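Local coordinates for protein ribonucleoside triphosphate reductase (Lactobacillus leichmannii, PDB 1L1L) that catalyses the cobalamin-dependent reduction of ribonucleoside triphosphates to 2'-deoxyribonucleotides as an allosterically regulated, monomeric class II reductase, at residues 369-374 / 657-662; 165-170 / 296-301; 495-498 / 503-506. One frame throughout, in Å; residues are numbered along the deposited sequence.

Interaction 1: residues 369-374 / 657-662; sequences GIRENG and EGDQVE
Arg371 lays its guanidinium flat against the backbone where Gly658 passes into Asp659. Gly658 O stands 3.3 Å above the guanidinium plane, displaced toward its rim, while Asp659 N sits 3.9 Å above it and over its centre, so the peptide unit covers one face of the group. A bend at chi3 (64°) in an otherwise extended arm turns the guanidinium into this pose. Gly658 has no side chain, which leaves the approach clear: Arg371 CZ comes to 3.6 Å from Gly658 C. The Asp659 carboxylate meets the same guanidinium steeply, the two planes being 74° apart. Its OD1 lies 3.9 Å from Arg371 NH2, a long salt bridge that is probably only a weak electrostatic pairing, on the solvent-exposed side.

Below this polar layer the contact is apolar and buried. Ile370 CG2, anti to its own backbone nitrogen, reaches Val661 CG1 at 4.2 Å, and the two branched side chains pass at a slant.

Helix 363-373 links the parallel strands 350-356 and 377-380, and helix 661-667 links the parallel strands 650-653 and 674-679. The contact therefore joins two crossover helices flanking the antiparallel junction of 377-380 with 674-679, as expected where the half-barrels of a reductase barrel meet. Leu677 of strand 674-679 touches both Ile370 and Val661, and Val661 also packs on Ala367 and on Ile628 of helix 628-641.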
loop_
_atom_site.group_PDB
_atom_site.type_symbol
_atom_site.label_atom_id
_atom_site.label_comp_id
_atom_site.label_asym_id
_atom_site.label_seq_id
_atom_site.Cartn_x
_atom_site.Cartn_y
_atom_site.Cartn_z
ATOM N N GLY A 369 8.774 -23.697 1.530
ATOM C CA GLY A 369 9.301 -22.350 1.366
ATOM C C GLY A 369 8.814 -21.442 2.491
ATOM O O GLY A 369 9.599 -20.752 3.140
ATOM N N ILE A 370 7.505 -21.467 2.735
ATOM C CA ILE A 370 6.896 -20.635 3.764
ATOM C C ILE A 370 7.510 -20.864 5.140
ATOM O O ILE A 370 7.742 -19.914 5.885
ATOM C CB ILE A 370 5.361 -20.878 3.820
ATOM C CG1 ILE A 370 4.707 -20.340 2.545
ATOM C CG2 ILE A 370 4.763 -20.216 5.054
ATOM C CD1 ILE A 370 3.236 -20.713 2.404
ATOM N N ARG A 371 7.788 -22.121 5.477
ATOM C CA ARG A 371 8.370 -22.435 6.781
ATOM C C ARG A 371 9.778 -21.869 6.930
ATOM O O ARG A 371 10.289 -21.732 8.038
ATOM C CB ARG A 371 8.392 -23.951 7.000
ATOM C CG ARG A 371 7.019 -24.582 6.912
ATOM C CD ARG A 371 7.078 -26.088 7.084
ATOM N NE ARG A 371 7.540 -26.467 8.412
ATOM C CZ ARG A 371 7.503 -27.711 8.880
ATOM N NH1 ARG A 371 7.022 -28.688 8.121
ATOM N NH2 ARG A 371 7.943 -27.982 10.106
ATOM N N GLU A 372 10.400 -21.519 5.813
ATOM C CA GLU A 372 11.747 -20.977 5.861
ATOM C C GLU A 372 11.814 -19.460 5.938
ATOM O O GLU A 372 12.414 -18.898 6.858
ATOM C CB GLU A 372 12.553 -21.415 4.638
ATOM C CG GLU A 372 13.952 -20.806 4.628
ATOM C CD GLU A 372 14.720 -21.087 3.358
ATOM O OE1 GLU A 372 14.884 -22.275 3.009
ATOM O OE2 GLU A 372 15.168 -20.117 2.708
ATOM N N ASN A 373 11.190 -18.807 4.963
ATOM C CA ASN A 373 11.230 -17.354 4.870
ATOM C C ASN A 373 9.873 -16.653 4.731
ATOM O O ASN A 373 9.827 -15.440 4.535
ATOM C CB ASN A 373 12.119 -16.976 3.682
ATOM C CG ASN A 373 11.700 -17.683 2.393
ATOM O OD1 ASN A 373 10.558 -17.567 1.948
ATOM N ND2 ASN A 373 12.630 -18.427 1.791
ATOM N N GLY A 374 8.786 -17.417 4.818
ATOM C CA GLY A 374 7.456 -16.845 4.698
ATOM C C GLY A 374 7.015 -16.632 3.260
ATOM O O GLY A 374 5.973 -16.015 2.992
ATOM N N GLU A 657 4.097 -25.295 14.731
ATOM C CA GLU A 657 2.856 -25.307 13.957
ATOM C C GLU A 657 3.135 -25.465 12.467
ATOM O O GLU A 657 2.213 -25.649 11.669
ATOM C CB GLU A 657 2.068 -24.011 14.176
ATOM C CG GLU A 657 1.504 -23.842 15.569
ATOM C CD GLU A 657 0.739 -22.539 15.729
ATOM O OE1 GLU A 657 1.355 -21.472 15.534
ATOM O OE2 GLU A 657 -0.473 -22.588 16.048
ATOM N N GLY A 658 4.409 -25.383 12.096
ATOM C CA GLY A 658 4.785 -25.501 10.697
ATOM C C GLY A 658 4.236 -26.744 10.019
ATOM O O GLY A 658 4.058 -26.776 8.800
ATOM N N ASP A 659 3.972 -27.769 10.820
ATOM C CA ASP A 659 3.446 -29.034 10.324
ATOM C C ASP A 659 2.009 -28.886 9.871
ATOM O O ASP A 659 1.444 -29.808 9.289
ATOM C CB ASP A 659 3.507 -30.091 11.427
ATOM C CG ASP A 659 4.913 -30.325 11.922
ATOM O OD1 ASP A 659 5.709 -30.947 11.182
ATOM O OD2 ASP A 659 5.228 -29.873 13.048
ATOM N N GLN A 660 1.420 -27.722 10.134
ATOM C CA GLN A 660 0.034 -27.480 9.770
ATOM C C GLN A 660 -0.167 -26.572 8.567
ATOM O O GLN A 660 -1.269 -26.485 8.045
ATOM C CB GLN A 660 -0.717 -26.880 10.955
ATOM C CG GLN A 660 -0.806 -27.765 12.175
ATOM C CD GLN A 660 -1.491 -27.051 13.321
ATOM O OE1 GLN A 660 -2.603 -26.553 13.175
ATOM N NE2 GLN A 660 -0.825 -26.992 14.466
ATOM N N VAL A 661 0.892 -25.900 8.129
ATOM C CA VAL A 661 0.802 -24.981 6.997
ATOM C C VAL A 661 0.237 -25.587 5.710
ATOM O O VAL A 661 -0.697 -25.037 5.122
ATOM C CB VAL A 661 2.187 -24.344 6.686
ATOM C CG1 VAL A 661 2.084 -23.411 5.482
ATOM C CG2 VAL A 661 2.691 -23.583 7.909
ATOM N N GLU A 662 0.794 -26.712 5.268
ATOM C CA GLU A 662 0.319 -27.338 4.039
ATOM C C GLU A 662 -1.133 -27.777 4.188
ATOM O O GLU A 662 -1.932 -27.608 3.274
ATOM C CB GLU A 662 1.174 -28.562 3.671
ATOM C CG GLU A 662 1.047 -28.942 2.190
ATOM C CD GLU A 662 1.164 -30.429 1.930
ATOM O OE1 GLU A 662 2.175 -31.042 2.344
ATOM O OE2 GLU A 662 0.239 -30.987 1.297
#

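Interaction 2: residues 165-170 / 296-301; sequences FSVARS and LTAVDA
Asp300 OD2 is gripped by three donors from two residues at the start of the helix whose Ala298 and Ala301 press on Val167. Thr297 N donates to it at 2.9 Å, nearly straight at 167° and on the anti side of the carboxylate; Thr297 OG1 adds a weak bond, and Lys291 supplies a salt bridge. In return Asp300 N donates to Thr297 OG1 at 3.2 Å. These reciprocal bonds form a capping box with Thr297 as N-cap, consistent with a well-defined first turn of helix 298-313, from which both alanine methyls point toward Val167.

Val167 follows Ser166 near the end of strand 162-166. A chi1 of -72° sets Val167 CG1 beside the backbone nitrogen and CG2 between nitrogen and carbonyl carbon, so that the two branches address different alanines of one helix face: CG1 meets Ala301 CB at 3.8 Å, and CG2 lies 4.0 Å from Ala298 CB. The valine carbonyl joins in, with Val167 O 3.5 Å from Ala298 CB. Val167 CG1 also lies in the plane of the Phe165 ring, at its edge. Ile172 of helix 169-172 touches Val167, Ala298 and Ala301 alike and completes the buried patch.

Helix 298-313 leads into strand 322-327, the parallel neighbour of 162-166, so the contact seats a helix against the C-terminal part of an adjoining strand. Asp300 OD2 is satisfied by the capping box and Lys291, while the interface is mostly aliphatic apart from the Val167 carbonyl; with no hydrogen bond found between the segments, cohesion probably rests on van der Waals fit and exclusion of water.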
loop_
_atom_site.group_PDB
_atom_site.type_symbol
_atom_site.label_atom_id
_atom_site.label_comp_id
_atom_site.label_asym_id
_atom_site.label_seq_id
_atom_site.Cartn_x
_atom_site.Cartn_y
_atom_site.Cartn_z
ATOM N N PHE A 165 2.626 -6.933 -9.839
ATOM C CA PHE A 165 2.769 -7.197 -11.264
ATOM C C PHE A 165 2.825 -8.695 -11.517
ATOM O O PHE A 165 3.191 -9.462 -10.629
ATOM C CB PHE A 165 4.017 -6.491 -11.810
ATOM C CG PHE A 165 5.311 -6.929 -11.170
ATOM C CD1 PHE A 165 6.002 -8.048 -11.645
ATOM C CD2 PHE A 165 5.850 -6.211 -10.111
ATOM C CE1 PHE A 165 7.208 -8.428 -11.066
ATOM C CE2 PHE A 165 7.050 -6.583 -9.527
ATOM C CZ PHE A 165 7.734 -7.697 -10.006
ATOM N N SER A 166 2.447 -9.111 -12.719
ATOM C CA SER A 166 2.439 -10.533 -13.035
ATOM C C SER A 166 3.498 -10.945 -14.040
ATOM O O SER A 166 3.608 -10.349 -15.108
ATOM C CB SER A 166 1.070 -10.942 -13.574
ATOM O OG SER A 166 1.063 -12.313 -13.957
ATOM N N VAL A 167 4.278 -11.958 -13.673
ATOM C CA VAL A 167 5.304 -12.520 -14.547
ATOM C C VAL A 167 4.939 -13.981 -14.755
ATOM O O VAL A 167 5.811 -14.847 -14.825
ATOM C CB VAL A 167 6.708 -12.459 -13.923
ATOM C CG1 VAL A 167 7.207 -11.019 -13.906
ATOM C CG2 VAL A 167 6.679 -13.042 -12.516
ATOM N N ALA A 168 3.641 -14.255 -14.823
ATOM C CA ALA A 168 3.164 -15.616 -15.041
ATOM C C ALA A 168 3.875 -16.065 -16.310
ATOM O O ALA A 168 4.279 -15.222 -17.108
ATOM C CB ALA A 168 1.661 -15.622 -15.263
ATOM N N ARG A 169 4.041 -17.370 -16.495
ATOM C CA ARG A 169 4.712 -17.841 -17.705
ATOM C C ARG A 169 3.987 -17.280 -18.925
ATOM O O ARG A 169 4.618 -16.822 -19.877
ATOM C CB ARG A 169 4.744 -19.375 -17.753
ATOM C CG ARG A 169 5.779 -20.021 -16.819
ATOM C CD ARG A 169 5.776 -21.545 -16.974
ATOM N NE ARG A 169 6.683 -22.249 -16.061
ATOM C CZ ARG A 169 8.015 -22.265 -16.162
ATOM N NH1 ARG A 169 8.632 -21.611 -17.139
ATOM N NH2 ARG A 169 8.736 -22.959 -15.291
ATOM N N SER A 170 2.658 -17.274 -18.870
ATOM C CA SER A 170 1.849 -16.774 -19.975
ATOM C C SER A 170 2.200 -15.359 -20.426
ATOM O O SER A 170 2.009 -15.019 -21.596
ATOM C CB SER A 170 0.368 -16.832 -19.617
ATOM O OG SER A 170 0.083 -15.972 -18.526
ATOM N N LEU A 296 13.743 -13.796 -22.386
ATOM C CA LEU A 296 13.666 -13.344 -21.001
ATOM C C LEU A 296 12.802 -14.310 -20.194
ATOM O O LEU A 296 11.766 -14.775 -20.679
ATOM C CB LEU A 296 13.048 -11.936 -20.932
ATOM C CG LEU A 296 13.838 -10.793 -21.582
ATOM C CD1 LEU A 296 13.013 -9.513 -21.566
ATOM C CD2 LEU A 296 15.147 -10.598 -20.833
ATOM N N THR A 297 13.240 -14.616 -18.974
ATOM C CA THR A 297 12.500 -15.506 -18.081
ATOM C C THR A 297 11.738 -14.639 -17.072
ATOM O O THR A 297 11.873 -13.414 -17.074
ATOM C CB THR A 297 13.443 -16.444 -17.297
ATOM O OG1 THR A 297 14.304 -15.668 -16.450
ATOM C CG2 THR A 297 14.297 -17.285 -18.264
ATOM N N ALA A 298 10.945 -15.277 -16.217
ATOM C CA ALA A 298 10.183 -14.551 -15.210
ATOM C C ALA A 298 11.169 -13.945 -14.233
ATOM O O ALA A 298 10.928 -12.871 -13.680
ATOM C CB ALA A 298 9.230 -15.493 -14.478
ATOM N N VAL A 299 12.287 -14.634 -14.024
ATOM C CA VAL A 299 13.301 -14.143 -13.113
ATOM C C VAL A 299 13.910 -12.860 -13.680
ATOM O O VAL A 299 14.154 -11.907 -12.940
ATOM C CB VAL A 299 14.416 -15.190 -12.874
ATOM C CG1 VAL A 299 15.541 -14.572 -12.066
ATOM C CG2 VAL A 299 13.854 -16.394 -12.113
ATOM N N ASP A 300 14.149 -12.840 -14.990
ATOM C CA ASP A 300 14.710 -11.652 -15.629
ATOM C C ASP A 300 13.696 -10.513 -15.557
ATOM O O ASP A 300 14.050 -9.388 -15.230
ATOM C CB ASP A 300 15.040 -11.922 -17.098
ATOM C CG ASP A 300 16.104 -12.988 -17.266
ATOM O OD1 ASP A 300 17.096 -12.958 -16.503
ATOM O OD2 ASP A 300 15.938 -13.843 -18.161
ATOM N N ALA A 301 12.442 -10.814 -15.878
ATOM C CA ALA A 301 11.388 -9.799 -15.841
ATOM C C ALA A 301 11.230 -9.231 -14.423
ATOM O O ALA A 301 11.112 -8.009 -14.245
ATOM C CB ALA A 301 10.079 -10.390 -16.320
#

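Interaction 3: residues 495-498 / 503-506; sequences DDFD and EAIK
With chi1 at -78° in Asp495 and -69° in Lys506, both side chains swing to the backbone-nitrogen side, and a further bend at chi2 of the lysine brings them alongside each other, pointing the same way. The result is a salt bridge from Lys506 NZ to Asp495 OD2 at 2.9 Å, met nearly along the C-O axis, across a non-hydrogen-bonded pair of the antiparallel beta hairpin 490-497/504-510.

One step on, Asp496 and Ile505 form the hydrogen-bonded pair, in which Ile505 N donates to Asp496 O at 2.7 Å. Toward the turn, Asp498 N reaches Glu503 O at 2.6 Å. The axes of the short segments run at 133°, consistent with marked local twist or splay at this end of the hairpin. Phe497 and Ala504 are a close non-hydrogen-bonded pair, their CA atoms 4.2 Å apart. On the face shared with Asp495 and Lys506, the Phe497 ring lies obliquely beside Ala504, CD2 standing 3.9 Å from Ala504 CB. Ile505 projects from the other face; its CG1 branch, set between backbone nitrogen and carbonyl carbon, runs extended toward the neighbouring strand, with CD1 4.0 Å from Asp498 N.

Most of this contact is on the surface, but Asp498 is buried, and its OD2 accepts from the turn amides of Glu500 and Thr501 and pairs with Arg669. Lys506 O accepts from Gln667, tying the hairpin to the body of the protein. At the other carboxylate oxygen, a water lies 2.9 Å from Asp498 OD1 and 3.2 Å from Glu503 OE1, bridging the two carboxylates.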
loop_
_atom_site.group_PDB
_atom_site.type_symbol
_atom_site.label_atom_id
_atom_site.label_comp_id
_atom_site.label_asym_id
_atom_site.label_seq_id
_atom_site.Cartn_x
_atom_site.Cartn_y
_atom_site.Cartn_z
ATOM N N ASP A 495 -15.862 -31.388 14.352
ATOM C CA ASP A 495 -15.346 -32.357 13.383
ATOM C C ASP A 495 -16.088 -32.254 12.056
ATOM O O ASP A 495 -17.219 -31.770 12.001
ATOM C CB ASP A 495 -15.480 -33.791 13.919
ATOM C CG ASP A 495 -14.411 -34.140 14.941
ATOM O OD1 ASP A 495 -14.493 -35.239 15.538
ATOM O OD2 ASP A 495 -13.484 -33.326 15.140
ATOM N N ASP A 496 -15.439 -32.715 10.989
ATOM C CA ASP A 496 -16.029 -32.688 9.656
ATOM C C ASP A 496 -15.058 -33.305 8.662
ATOM O O ASP A 496 -13.990 -33.776 9.046
ATOM C CB ASP A 496 -16.352 -31.253 9.249
ATOM C CG ASP A 496 -17.429 -31.180 8.189
ATOM O OD1 ASP A 496 -17.872 -30.055 7.871
ATOM O OD2 ASP A 496 -17.834 -32.243 7.672
ATOM N N PHE A 497 -15.426 -33.305 7.385
ATOM C CA PHE A 497 -14.566 -33.894 6.364
ATOM C C PHE A 497 -14.450 -33.022 5.120
ATOM O O PHE A 497 -15.363 -32.259 4.797
ATOM C CB PHE A 497 -15.090 -35.286 5.978
ATOM C CG PHE A 497 -15.380 -36.172 7.160
ATOM C CD1 PHE A 497 -16.545 -36.000 7.904
ATOM C CD2 PHE A 497 -14.477 -37.152 7.548
ATOM C CE1 PHE A 497 -16.806 -36.793 9.020
ATOM C CE2 PHE A 497 -14.726 -37.952 8.663
ATOM C CZ PHE A 497 -15.893 -37.770 9.399
ATOM N N ASP A 498 -13.320 -33.143 4.425
ATOM C CA ASP A 498 -13.071 -32.371 3.212
ATOM C C ASP A 498 -14.134 -32.681 2.163
ATOM O O ASP A 498 -14.376 -33.843 1.845
ATOM C CB ASP A 498 -11.696 -32.706 2.643
ATOM C CG ASP A 498 -11.320 -31.820 1.473
ATOM O OD1 ASP A 498 -10.851 -30.692 1.714
ATOM O OD2 ASP A 498 -11.504 -32.245 0.314
ATOM N N GLU A 503 -11.439 -36.141 3.677
ATOM C CA GLU A 503 -10.447 -36.146 4.744
ATOM C C GLU A 503 -11.047 -35.504 5.995
ATOM O O GLU A 503 -11.701 -34.464 5.918
ATOM C CB GLU A 503 -9.207 -35.362 4.305
ATOM C CG GLU A 503 -8.231 -35.032 5.425
ATOM C CD GLU A 503 -7.009 -34.286 4.922
ATOM O OE1 GLU A 503 -7.185 -33.304 4.171
ATOM O OE2 GLU A 503 -5.875 -34.678 5.277
ATOM N N ALA A 504 -10.831 -36.132 7.147
ATOM C CA ALA A 504 -11.344 -35.598 8.400
ATOM C C ALA A 504 -10.581 -34.312 8.728
ATOM O O ALA A 504 -9.354 -34.268 8.652
ATOM C CB ALA A 504 -11.175 -36.624 9.523
ATOM N N ILE A 505 -11.316 -33.265 9.085
ATOM C CA ILE A 505 -10.701 -31.986 9.414
ATOM C C ILE A 505 -11.468 -31.261 10.514
ATOM O O ILE A 505 -12.598 -31.627 10.859
ATOM C CB ILE A 505 -10.662 -31.063 8.182
ATOM C CG1 ILE A 505 -12.081 -30.897 7.626
ATOM C CG2 ILE A 505 -9.720 -31.639 7.129
ATOM C CD1 ILE A 505 -12.196 -29.944 6.461
ATOM N N LYS A 506 -10.836 -30.232 11.062
ATOM C CA LYS A 506 -11.451 -29.424 12.102
ATOM C C LYS A 506 -11.975 -28.151 11.458
ATOM O O LYS A 506 -11.205 -27.355 10.932
ATOM C CB LYS A 506 -10.424 -29.075 13.176
ATOM C CG LYS A 506 -9.963 -30.257 14.010
ATOM C CD LYS A 506 -11.091 -30.743 14.897
ATOM C CE LYS A 506 -10.603 -31.750 15.920
ATOM N NZ LYS A 506 -11.640 -31.948 16.974
HETATM O O HOH W 1 -8.408 -30.528 3.177
#

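In the fold
Interactions 1 and 3 are the nearest pair of the three but do not touch, with centres 21 Å and nearest atoms about 8 Å apart. Helix 661-667 relates them: Glu662 in its first turn pairs with Arg666, which also makes a long, weak ion pair with Glu503 of the hairpin. Interaction 2 lies farther off, its centre 25 Å from interaction 1 and 38 Å from interaction 3. The barrel sheet connects it to interaction 1, since strands 162-166, 350-356, 377-380 and 674-679 all belong there. Toward the chemistry, Ser166 hydrogen-bonds through its backbone to Val122 of strand 119-123, which begins at Cys119; this cysteine is disulfide-bonded to Cys419, probably the reductase's redox pair.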